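Local coordinates for uncharacterized protein (Pseudomonas syringae pv. tomato, PDB 3K4I) that is of unknown function but belongs to the RraA-like family and is modelled as an assembly of three chains, at residues D30-L35 / V179-Q184; I204-S209 / E214-T219; S89-S92 / T98-G101. All coordinates share one frame; numbering follows the deposited sequence.

Contact 1 of 3, residues D30-L35 / V179-Q184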
ATOM      1  N   ASP C  30      -5.811  -4.708 -22.367  1.00  5.54           N
ATOM      2  CA  ASP C  30      -6.598  -5.665 -23.194  1.00  6.44           C
ATOM      3  C   ASP C  30      -6.328  -5.438 -24.692  1.00  6.97           C
ATOM      4  O   ASP C  30      -6.201  -6.391 -25.466  1.00  6.88           O
ATOM      5  CB  ASP C  30      -8.103  -5.540 -22.882  1.00  7.82           C
ATOM      6  CG  ASP C  30      -8.460  -6.010 -21.474  1.00 10.02           C
ATOM      7  OD1 ASP C  30      -7.569  -6.488 -20.732  1.00  6.98           O
ATOM      8  OD2 ASP C  30      -9.650  -5.855 -21.075  1.00  8.57           O
ATOM      9  N   ALA C  31      -6.159  -4.177 -25.087  1.00  6.37           N
ATOM     10  CA  ALA C  31      -5.838  -3.843 -26.480  1.00  7.03           C
ATOM     11  C   ALA C  31      -4.455  -4.370 -26.871  1.00  6.49           C
ATOM     12  O   ALA C  31      -4.269  -4.961 -27.938  1.00  5.51           O
ATOM     13  CB  ALA C  31      -5.905  -2.328 -26.689  1.00  7.82           C
ATOM     14  N   LEU C  32      -3.485  -4.121 -26.011  1.00  5.71           N
ATOM     15  CA  LEU C  32      -2.149  -4.669 -26.225  1.00  6.18           C
ATOM     16  C   LEU C  32      -2.195  -6.190 -26.336  1.00  5.71           C
ATOM     17  O   LEU C  32      -1.577  -6.749 -27.231  1.00  5.52           O
ATOM     18  CB  LEU C  32      -1.212  -4.257 -25.122  1.00  7.17           C
ATOM     19  CG  LEU C  32      -0.724  -2.817 -25.245  1.00  5.49           C
ATOM     20  CD1 LEU C  32      -0.128  -2.437 -23.868  1.00  7.80           C
ATOM     21  CD2 LEU C  32       0.337  -2.668 -26.343  1.00  8.19           C
ATOM     22  N   ASP C  33      -2.951  -6.833 -25.445  1.00  6.25           N
ATOM     23  CA  ASP C  33      -3.018  -8.296 -25.430  1.00  7.03           C
ATOM     24  C   ASP C  33      -3.533  -8.805 -26.772  1.00  7.34           C
ATOM     25  O   ASP C  33      -3.100  -9.848 -27.254  1.00  7.67           O
ATOM     26  CB  ASP C  33      -3.976  -8.794 -24.338  1.00  7.56           C
ATOM     27  CG  ASP C  33      -3.376  -8.761 -22.956  1.00  9.19           C
ATOM     28  OD1 ASP C  33      -2.182  -8.409 -22.809  1.00  8.82           O
ATOM     29  OD2 ASP C  33      -4.130  -9.093 -22.011  1.00  8.13           O
ATOM     30  N   SER C  34      -4.481  -8.070 -27.370  1.00  7.51           N
ATOM     31  CA  SER C  34      -5.027  -8.431 -28.685  1.00  6.58           C
ATOM     32  C   SER C  34      -4.009  -8.306 -29.800  1.00  6.55           C
ATOM     33  O   SER C  34      -4.227  -8.802 -30.916  1.00  7.25           O
ATOM     34  CB  SER C  34      -6.310  -7.620 -29.017  1.00  5.34           C
ATOM     35  OG  SER C  34      -6.010  -6.291 -29.365  1.00  7.53           O
ATOM     36  N   LEU C  35      -2.891  -7.647 -29.498  1.00  7.43           N
ATOM     37  CA  LEU C  35      -1.771  -7.522 -30.423  1.00  9.08           C
ATOM     38  C   LEU C  35      -0.602  -8.440 -30.011  1.00  9.14           C
ATOM     39  O   LEU C  35       0.433  -8.458 -30.667  1.00 10.99           O
ATOM     40  CB  LEU C  35      -1.356  -6.047 -30.601  1.00  9.70           C
ATOM     41  CG  LEU C  35      -2.453  -5.131 -31.224  1.00  5.59           C
ATOM     42  CD1 LEU C  35      -2.157  -3.648 -31.006  1.00 10.78           C
ATOM     43  CD2 LEU C  35      -2.676  -5.431 -32.700  1.00 10.36           C
ATOM     44  N   VAL C 179       1.062   0.925 -17.545  1.00  5.27           N
ATOM     45  CA  VAL C 179       1.089   0.175 -18.821  1.00  4.68           C
ATOM     46  C   VAL C 179       2.003   0.887 -19.826  1.00  5.60           C
ATOM     47  O   VAL C 179       1.972   2.134 -19.939  1.00  6.89           O
ATOM     48  CB  VAL C 179      -0.321   0.047 -19.439  1.00  6.65           C
ATOM     49  CG1 VAL C 179      -0.290  -0.671 -20.773  1.00 13.21           C
ATOM     50  CG2 VAL C 179      -1.271  -0.667 -18.501  1.00 12.86           C
ATOM     51  N   VAL C 180       2.835   0.108 -20.523  1.00  4.98           N
ATOM     52  CA  VAL C 180       3.747   0.630 -21.568  1.00  4.67           C
ATOM     53  C   VAL C 180       3.166   0.263 -22.928  1.00  6.81           C
ATOM     54  O   VAL C 180       2.936  -0.925 -23.229  1.00  6.49           O
ATOM     55  CB  VAL C 180       5.169  -0.009 -21.510  1.00  5.44           C
ATOM     56  CG1 VAL C 180       6.076   0.573 -22.614  1.00  8.68           C
ATOM     57  CG2 VAL C 180       5.776   0.145 -20.095  1.00  9.00           C
ATOM     58  N   VAL C 181       2.901   1.275 -23.749  1.00  7.35           N
ATOM     59  CA  VAL C 181       2.381   1.055 -25.081  1.00  6.93           C
ATOM     60  C   VAL C 181       3.476   1.404 -26.089  1.00  6.82           C
ATOM     61  O   VAL C 181       3.887   2.570 -26.175  1.00  7.47           O
ATOM     62  CB  VAL C 181       1.119   1.955 -25.349  1.00  7.17           C
ATOM     63  CG1 VAL C 181       0.605   1.797 -26.797  1.00  7.88           C
ATOM     64  CG2 VAL C 181       0.004   1.663 -24.350  1.00  5.64           C
ATOM     65  N   PRO C 182       3.933   0.420 -26.893  1.00  6.58           N
ATOM     66  CA  PRO C 182       4.983   0.761 -27.857  1.00  6.42           C
ATOM     67  C   PRO C 182       4.556   1.888 -28.804  1.00  6.02           C
ATOM     68  O   PRO C 182       3.423   1.895 -29.297  1.00  6.20           O
ATOM     69  CB  PRO C 182       5.179  -0.533 -28.656  1.00  6.82           C
ATOM     70  CG  PRO C 182       4.788  -1.654 -27.632  1.00  9.63           C
ATOM     71  CD  PRO C 182       3.570  -1.012 -26.946  1.00  5.97           C
ATOM     72  N   GLN C 183       5.461   2.826 -29.023  1.00  6.09           N
ATOM     73  CA  GLN C 183       5.131   4.011 -29.819  1.00  5.70           C
ATOM     74  C   GLN C 183       4.651   3.656 -31.234  1.00  6.56           C
ATOM     75  O   GLN C 183       3.725   4.310 -31.777  1.00  6.28           O
ATOM     76  CB  GLN C 183       6.308   5.005 -29.853  1.00  4.35           C
ATOM     77  CG  GLN C 183       7.624   4.489 -30.432  1.00  5.77           C
ATOM     78  CD  GLN C 183       8.784   5.299 -29.926  1.00  3.83           C
ATOM     79  OE1 GLN C 183       9.246   6.216 -30.583  1.00  8.13           O
ATOM     80  NE2 GLN C 183       9.268   4.966 -28.738  1.00  5.94           N
ATOM     81  N   GLN C 184       5.249   2.645 -31.842  1.00  5.76           N
ATOM     82  CA  GLN C 184       4.817   2.291 -33.200  1.00  7.35           C
ATOM     83  C   GLN C 184       3.393   1.728 -33.248  1.00  8.13           C
ATOM     84  O   GLN C 184       2.801   1.632 -34.329  1.00  9.81           O
ATOM     85  CB  GLN C 184       5.808   1.326 -33.858  1.00  7.97           C
ATOM     86  CG  GLN C 184       7.118   1.987 -34.207  1.00  6.50           C
ATOM     87  CD  GLN C 184       8.210   1.003 -34.492  1.00  9.55           C
ATOM     88  OE1 GLN C 184       8.789   0.401 -33.580  1.00  8.18           O
ATOM     89  NE2 GLN C 184       8.529   0.853 -35.757  1.00  7.63           N
TER

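Contact 2 of 3, residues I204-S209 / E214-T219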
ATOM      1  N   ILE C 204     -21.824  -3.732 -18.653  1.00  4.62           N
ATOM      2  CA  ILE C 204     -22.124  -3.175 -17.340  1.00  5.25           C
ATOM      3  C   ILE C 204     -23.555  -2.640 -17.291  1.00  5.99           C
ATOM      4  O   ILE C 204     -24.297  -2.898 -16.328  1.00  6.06           O
ATOM      5  CB  ILE C 204     -21.109  -2.084 -16.984  1.00  6.61           C
ATOM      6  CG1 ILE C 204     -19.786  -2.736 -16.539  1.00  9.27           C
ATOM      7  CG2 ILE C 204     -21.665  -1.145 -15.891  1.00  9.03           C
ATOM      8  CD1 ILE C 204     -18.534  -1.778 -16.527  1.00  7.26           C
ATOM      9  N   GLU C 205     -23.924  -1.895 -18.321  1.00  5.96           N
ATOM     10  CA  GLU C 205     -25.303  -1.381 -18.386  1.00  7.62           C
ATOM     11  C   GLU C 205     -26.331  -2.521 -18.335  1.00  6.34           C
ATOM     12  O   GLU C 205     -27.360  -2.421 -17.633  1.00  6.13           O
ATOM     13  CB  GLU C 205     -25.482  -0.499 -19.602  1.00  9.27           C
ATOM     14  CG  GLU C 205     -24.803   0.839 -19.448  1.00 12.34           C
ATOM     15  CD  GLU C 205     -24.537   1.549 -20.771  1.00 10.44           C
ATOM     16  OE1 GLU C 205     -24.909   1.036 -21.859  1.00 12.61           O
ATOM     17  OE2 GLU C 205     -23.910   2.633 -20.709  1.00 13.97           O
ATOM     18  N   ALA C 206     -26.026  -3.614 -19.036  1.00  3.89           N
ATOM     19  CA  ALA C 206     -26.901  -4.762 -19.045  1.00  5.50           C
ATOM     20  C   ALA C 206     -27.039  -5.439 -17.674  1.00  5.36           C
ATOM     21  O   ALA C 206     -28.156  -5.680 -17.185  1.00  3.80           O
ATOM     22  CB  ALA C 206     -26.450  -5.774 -20.144  1.00  5.72           C
ATOM     23  N   ILE C 207     -25.909  -5.781 -17.060  1.00  6.71           N
ATOM     24  CA  ILE C 207     -25.972  -6.375 -15.737  1.00  7.74           C
ATOM     25  C   ILE C 207     -26.572  -5.441 -14.679  1.00  8.04           C
ATOM     26  O   ILE C 207     -27.150  -5.923 -13.710  1.00  9.30           O
ATOM     27  CB  ILE C 207     -24.638  -6.999 -15.274  1.00  9.08           C
ATOM     28  CG1 ILE C 207     -23.567  -5.926 -15.050  1.00 13.01           C
ATOM     29  CG2 ILE C 207     -24.208  -8.095 -16.269  1.00 11.85           C
ATOM     30  CD1 ILE C 207     -22.174  -6.520 -14.791  1.00 11.67           C
ATOM     31  N   SER C 208     -26.490  -4.121 -14.896  1.00  8.57           N
ATOM     32  CA  SER C 208     -27.086  -3.159 -13.965  1.00  7.11           C
ATOM     33  C   SER C 208     -28.596  -2.967 -14.219  1.00  6.56           C
ATOM     34  O   SER C 208     -29.290  -2.242 -13.482  1.00  6.68           O
ATOM     35  CB  SER C 208     -26.323  -1.820 -14.022  1.00  6.53           C
ATOM     36  OG  SER C 208     -25.003  -1.946 -13.476  1.00  7.46           O
ATOM     37  N   SER C 209     -29.084  -3.626 -15.262  1.00  6.40           N
ATOM     38  CA  SER C 209     -30.507  -3.677 -15.545  1.00  8.39           C
ATOM     39  C   SER C 209     -31.083  -5.084 -15.336  1.00  8.99           C
ATOM     40  O   SER C 209     -32.190  -5.382 -15.782  1.00  9.41           O
ATOM     41  CB  SER C 209     -30.806  -3.092 -16.946  1.00  8.02           C
ATOM     42  OG  SER C 209     -30.178  -3.853 -17.979  1.00  7.85           O
ATOM     43  N   GLU C 214     -23.912 -13.991 -18.161  1.00 14.53           N
ATOM     44  CA  GLU C 214     -23.966 -14.892 -19.315  1.00 17.74           C
ATOM     45  C   GLU C 214     -24.681 -14.215 -20.481  1.00 19.18           C
ATOM     46  O   GLU C 214     -24.125 -14.134 -21.580  1.00 20.06           O
ATOM     47  CB  GLU C 214     -24.699 -16.186 -18.967  1.00 18.97           C
ATOM     48  CG  GLU C 214     -23.837 -17.211 -18.257  1.00 40.09           C
ATOM     49  CD  GLU C 214     -24.319 -18.644 -18.467  1.00 21.13           C
ATOM     50  OE1 GLU C 214     -23.690 -19.555 -17.881  1.00 40.44           O
ATOM     51  OE2 GLU C 214     -25.311 -18.860 -19.209  1.00 40.20           O
ATOM     52  N   GLN C 215     -25.892 -13.721 -20.211  1.00 19.76           N
ATOM     53  CA  GLN C 215     -26.738 -13.031 -21.212  1.00 21.71           C
ATOM     54  C   GLN C 215     -26.025 -11.841 -21.834  1.00 22.18           C
ATOM     55  O   GLN C 215     -25.972 -11.705 -23.064  1.00 22.47           O
ATOM     56  CB  GLN C 215     -28.006 -12.483 -20.570  1.00 23.49           C
ATOM     57  CG  GLN C 215     -29.072 -13.446 -20.131  1.00 23.89           C
ATOM     58  CD  GLN C 215     -30.295 -12.685 -19.634  1.00 25.61           C
ATOM     59  OE1 GLN C 215     -30.436 -12.393 -18.430  1.00 22.79           O
ATOM     60  NE2 GLN C 215     -31.165 -12.307 -20.574  1.00 24.05           N
ATOM     61  N   ALA C 216     -25.503 -10.970 -20.967  1.00 21.67           N
ATOM     62  CA  ALA C 216     -24.829  -9.743 -21.384  1.00 22.08           C
ATOM     63  C   ALA C 216     -23.636 -10.010 -22.299  1.00 24.23           C
ATOM     64  O   ALA C 216     -23.471  -9.343 -23.317  1.00 24.49           O
ATOM     65  CB  ALA C 216     -24.387  -8.936 -20.156  1.00 20.62           C
ATOM     66  N   ARG C 217     -22.825 -11.002 -21.941  1.00 26.69           N
ATOM     67  CA  ARG C 217     -21.576 -11.301 -22.664  1.00 30.04           C
ATOM     68  C   ARG C 217     -21.749 -11.766 -24.117  1.00 32.88           C
ATOM     69  O   ARG C 217     -20.856 -11.576 -24.947  1.00 32.46           O
ATOM     70  CB  ARG C 217     -20.718 -12.299 -21.877  1.00 30.49           C
ATOM     71  CG  ARG C 217     -19.908 -11.652 -20.778  1.00 38.18           C
ATOM     72  CD  ARG C 217     -19.079 -12.663 -20.006  1.00 31.78           C
ATOM     73  NE  ARG C 217     -18.179 -11.977 -19.082  1.00 39.11           N
ATOM     74  CZ  ARG C 217     -17.385 -12.575 -18.199  1.00 33.07           C
ATOM     75  NH1 ARG C 217     -17.365 -13.902 -18.087  1.00 39.54           N
ATOM     76  NH2 ARG C 217     -16.611 -11.837 -17.411  1.00 39.58           N
HETATM   77  N   MSE C 218     -22.885 -12.373 -24.430  1.00 36.22           N
HETATM   78  CA  MSE C 218     -23.108 -12.793 -25.809  1.00 40.31           C
HETATM   79  C   MSE C 218     -24.220 -12.037 -26.518  1.00 40.43           C
HETATM   80  O   MSE C 218     -24.554 -12.349 -27.661  1.00 40.96           O
HETATM   81  CB  MSE C 218     -23.295 -14.304 -25.918  1.00 44.24           C
HETATM   82  CG  MSE C 218     -23.515 -14.995 -24.610  1.00 40.98           C
HETATM   83 SE   MSE C 218     -24.353 -16.704 -24.917  1.00 50.92          SE
HETATM   84  CE  MSE C 218     -26.211 -16.231 -24.495  1.00 40.81           C
ATOM     85  N   THR C 219     -24.799 -11.048 -25.852  1.00 39.81           N
ATOM     86  CA  THR C 219     -25.566 -10.049 -26.588  1.00 39.38           C
ATOM     87  C   THR C 219     -24.605  -8.928 -27.000  1.00 38.91           C
ATOM     88  O   THR C 219     -24.904  -8.148 -27.913  1.00 38.82           O
ATOM     89  CB  THR C 219     -26.810  -9.535 -25.818  1.00 39.40           C
ATOM     90  OG1 THR C 219     -26.436  -9.107 -24.508  1.00 46.89           O
ATOM     91  CG2 THR C 219     -27.859 -10.631 -25.692  1.00 46.40           C
TER

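Contact 3 of 3, residues S89-S92 / T98-G101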
ATOM      1  N   SER C  89      11.944   5.675 -14.580  1.00  6.89           N
ATOM      2  CA  SER C  89      13.258   5.576 -13.967  1.00  7.38           C
ATOM      3  C   SER C  89      13.495   4.176 -13.504  1.00  6.14           C
ATOM      4  O   SER C  89      12.645   3.597 -12.807  1.00  6.37           O
ATOM      5  CB  SER C  89      13.380   6.525 -12.770  1.00  9.75           C
ATOM      6  OG  SER C  89      13.465   7.863 -13.215  1.00 18.48           O
ATOM      7  N   SER C  90      14.639   3.643 -13.873  1.00  5.63           N
ATOM      8  CA  SER C  90      14.967   2.250 -13.496  1.00  5.81           C
ATOM      9  C   SER C  90      16.225   2.193 -12.650  1.00  5.11           C
ATOM     10  O   SER C  90      17.296   2.614 -13.077  1.00  4.54           O
ATOM     11  CB  SER C  90      15.008   1.343 -14.738  1.00  6.47           C
ATOM     12  OG  SER C  90      15.169  -0.023 -14.354  1.00 13.55           O
ATOM     13  N   ASN C  91      16.065   1.648 -11.443  1.00  5.79           N
ATOM     14  CA  ASN C  91      17.144   1.574 -10.465  1.00  7.44           C
ATOM     15  C   ASN C  91      17.227   0.151  -9.897  1.00  7.62           C
ATOM     16  O   ASN C  91      17.395  -0.059  -8.662  1.00  7.21           O
ATOM     17  CB  ASN C  91      16.927   2.621  -9.365  1.00  8.77           C
ATOM     18  CG  ASN C  91      18.098   2.714  -8.395  1.00  8.60           C
ATOM     19  OD1 ASN C  91      19.264   2.517  -8.783  1.00  9.64           O
ATOM     20  ND2 ASN C  91      17.796   2.984  -7.122  1.00  9.62           N
ATOM     21  N   SER C  92      17.084  -0.825 -10.802  1.00  7.86           N
ATOM     22  CA  SER C  92      17.236  -2.245 -10.459  1.00  9.24           C
ATOM     23  C   SER C  92      16.281  -2.707  -9.353  1.00  9.22           C
ATOM     24  O   SER C  92      16.627  -3.598  -8.528  1.00 10.52           O
ATOM     25  CB  SER C  92      18.678  -2.510 -10.040  1.00  9.85           C
ATOM     26  OG  SER C  92      19.572  -2.199 -11.082  1.00 18.83           O
ATOM     27  N   THR C  98      16.473   6.111  -2.908  1.00  6.45           N
ATOM     28  CA  THR C  98      15.366   6.707  -3.680  1.00  6.39           C
ATOM     29  C   THR C  98      15.883   7.524  -4.859  1.00  6.10           C
ATOM     30  O   THR C  98      16.999   8.065  -4.822  1.00  7.49           O
ATOM     31  CB  THR C  98      14.508   7.591  -2.782  1.00  6.03           C
ATOM     32  OG1 THR C  98      15.334   8.590  -2.178  1.00  6.30           O
ATOM     33  CG2 THR C  98      13.856   6.751  -1.683  1.00  7.21           C
ATOM     34  N   VAL C  99      15.080   7.598  -5.914  1.00  4.59           N
ATOM     35  CA  VAL C  99      15.469   8.306  -7.124  1.00  4.56           C
ATOM     36  C   VAL C  99      14.386   9.316  -7.521  1.00  6.50           C
ATOM     37  O   VAL C  99      14.255   9.663  -8.700  1.00  7.92           O
ATOM     38  CB  VAL C  99      15.827   7.361  -8.315  1.00  4.52           C
ATOM     39  CG1 VAL C  99      17.128   6.569  -8.041  1.00  3.92           C
ATOM     40  CG2 VAL C  99      14.694   6.434  -8.662  1.00  4.40           C
ATOM     41  N   TRP C 100      13.639   9.796  -6.530  1.00  5.40           N
ATOM     42  CA  TRP C 100      12.647  10.894  -6.754  1.00  6.39           C
ATOM     43  C   TRP C 100      12.323  11.502  -5.393  1.00  7.63           C
ATOM     44  O   TRP C 100      12.206  10.774  -4.400  1.00  7.49           O
ATOM     45  CB  TRP C 100      11.369  10.360  -7.364  1.00  6.13           C
ATOM     46  CG  TRP C 100      10.458  11.464  -7.861  1.00  3.96           C
ATOM     47  CD1 TRP C 100       9.403  12.020  -7.201  1.00  5.15           C
ATOM     48  CD2 TRP C 100      10.567  12.142  -9.112  1.00  5.03           C
ATOM     49  NE1 TRP C 100       8.818  13.021  -7.988  1.00  5.17           N
ATOM     50  CE2 TRP C 100       9.519  13.107  -9.160  1.00  4.95           C
ATOM     51  CE3 TRP C 100      11.439  12.010 -10.213  1.00  4.43           C
ATOM     52  CZ2 TRP C 100       9.337  13.972 -10.257  1.00  5.27           C
ATOM     53  CZ3 TRP C 100      11.284  12.874 -11.298  1.00  6.44           C
ATOM     54  CH2 TRP C 100      10.209  13.839 -11.319  1.00  3.88           C
ATOM     55  N   GLY C 101      12.195  12.823  -5.328  1.00  6.67           N
ATOM     56  CA  GLY C 101      11.832  13.466  -4.065  1.00  6.98           C
ATOM     57  C   GLY C 101      11.223  14.832  -4.325  1.00  8.43           C
ATOM     58  O   GLY C 101      10.741  15.076  -5.434  1.00  8.00           O
TER
HETATM   59  O   HOH W   1      14.832   9.584 -11.405  1.00  9.95           O

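Contact 1 of 3, residues D30-L35 / V179-Q184
The puckered ring of Pro-182 meets Leu-32 edge-on, at CD, where Leu-32 CD2 comes within 3.7 Å of Pro-182 CD. A truly flat group is the peptide that follows Val-180. Leu-32 CD1 sits 3.5 Å from Val-180 O and approaches it obliquely, from one side of the peptide plane.

Leu-32 carries the whole contact from the helix side. Its CG is anti to the carbonyl carbon (chi1 -77°), which points the branched end at segment 179-184. Leu-32 CD1 and Val-179 CG1 meet end to end, 3.6 Å apart. The same methyl is 4.1 Å from Val-181 CG2. One methyl therefore serves the strand and the other serves the proline that follows it. No hydrogen bond crosses between the segments, and the joint is apolar. Val-189 of helix 186-207 also packs on Leu-32. Met-142 of a second subunit packs on Val-179, and Arg-123 of that subunit forms a salt bridge with Asp-30.

The polar groups here work within their own segment or further off. Ser-34 OG donates to Ala-31 O at 2.6 Å, with the donor tilted 20° from the carbonyl plane. Arg-192 of helix 186-207 also bonds this hydroxyl.

The strand pairs antiparallel with 170-174, through Val-179 and Val-181. The arrangement is a helix packed on a beta hairpin, here between helix 25-33 and the 170-174/177-181 hairpin of the RraA-like fold.

Contact 2 of 3, residues I204-S209 / E214-T219
Ala-206 and Ala-216 meet methyl to methyl, with Ala-206 CB 3.8 Å from Ala-216 CB. They join the two helices of an alpha-alpha hairpin, formed where helix 186-207 turns back into helix 213-219 near the C-terminal end of the model. The short side chains let the backbones come close, and the CA atoms of Ala-206 and Ala-216 are 5.9 Å apart.

The tight part is small and apolar. Ala-216 is buried and is touched twice, since Ile-207 CG2 also lies 4.0 Å from Ala-216 CB. Ile-207 holds its CG1 between the backbone N and the carbonyl carbon (chi1 67°). That leaves CG2 beside the backbone N, on the flank that faces Ala-216. Ser-211, in the connecting turn, packs on both alanines, and Tyr-220 lies against Ala-206.

The solvent side is loose. Glu-205, Gln-215 and Arg-217 are exposed and reach across to nothing in the opposite segment. No hydrogen bond links the two segments. Ile-204 turns away from the hairpin and packs on His-106 of a second subunit; Ile-207, which touches Ala-216, also packs on Phe-107 of that subunit. Glu-214 N is hydrogen-bonded to Asp-79 of the same neighbour. The hairpin thus also belongs to a subunit interface.

Thr-212 OG1 takes the N-H of Gln-215 in the first turn of the second helix. The first helix finishes with Ser-208 N bonded to Ile-204 O at 2.9 Å. Ser-209 N then reaches back three residues, to Ala-206 O, at 3.0 Å.

Contact 3 of 3, residues S89-S92 / T98-G101
Val-99 lays CG1 above the plane of the Asn-91 amide, 3.8 Å from Asn-91 ND2. The same methyl is 4.0 Å from Asn-91 CG. Asn-91 has CG anti to its backbone N (chi1 -173°), which swings the amide out to the valine. Val-99 CG2 touches Ser-89 more loosely, 4.3 Å from Ser-89 CB.

A water bridges the other end. It lies 2.8 Å from Ser-89 OG and donates to Val-99 O at 2.8 Å. This buried carbonyl thus has a polar partner, and no direct hydrogen bond joins the segments.

Both segments belong to a beta-alpha-beta crossover: strand 85-90 runs out, the loop returns through Val-99, and helix 102-110 leads on to the parallel strand 115-119. Gly-101 is the N-cap of that helix.

Further out, Thr-149 OG1 is hydrogen-bonded to Asn-91 OD1 and helps fix the amide's rotation. Tyr-62 of strand 53-63 packs on both Asn-91 and Val-99, while Ile-118 of strand 115-119 packs on Val-99. Backbone bonds to Val-117 and Asp-119 hold Ser-89, and Ser-90 bonds Val-60 and Tyr-62 on its other neighbouring strand.

From the N terminus, contact 1 opens first, on helix 25-33. The chain then enters the mixed sheet, and contact 3 opens and closes within 89-101, a short loop between strand 85-90 and helix 102-110. Contact 1 closes only at 179-184, so its long loop holds contact 3 whole. Contact 2 follows in series, after helix 186-207 has carried the chain onward, and closes the short connection between helices 186-207 and 213-219. None of them cross. Contacts 1 and 3 reach the same sheet from opposite sides of the chain's centre, their centres about 25 Å apart. Contact 2 lies far out, and like contact 1 it touches the second subunit.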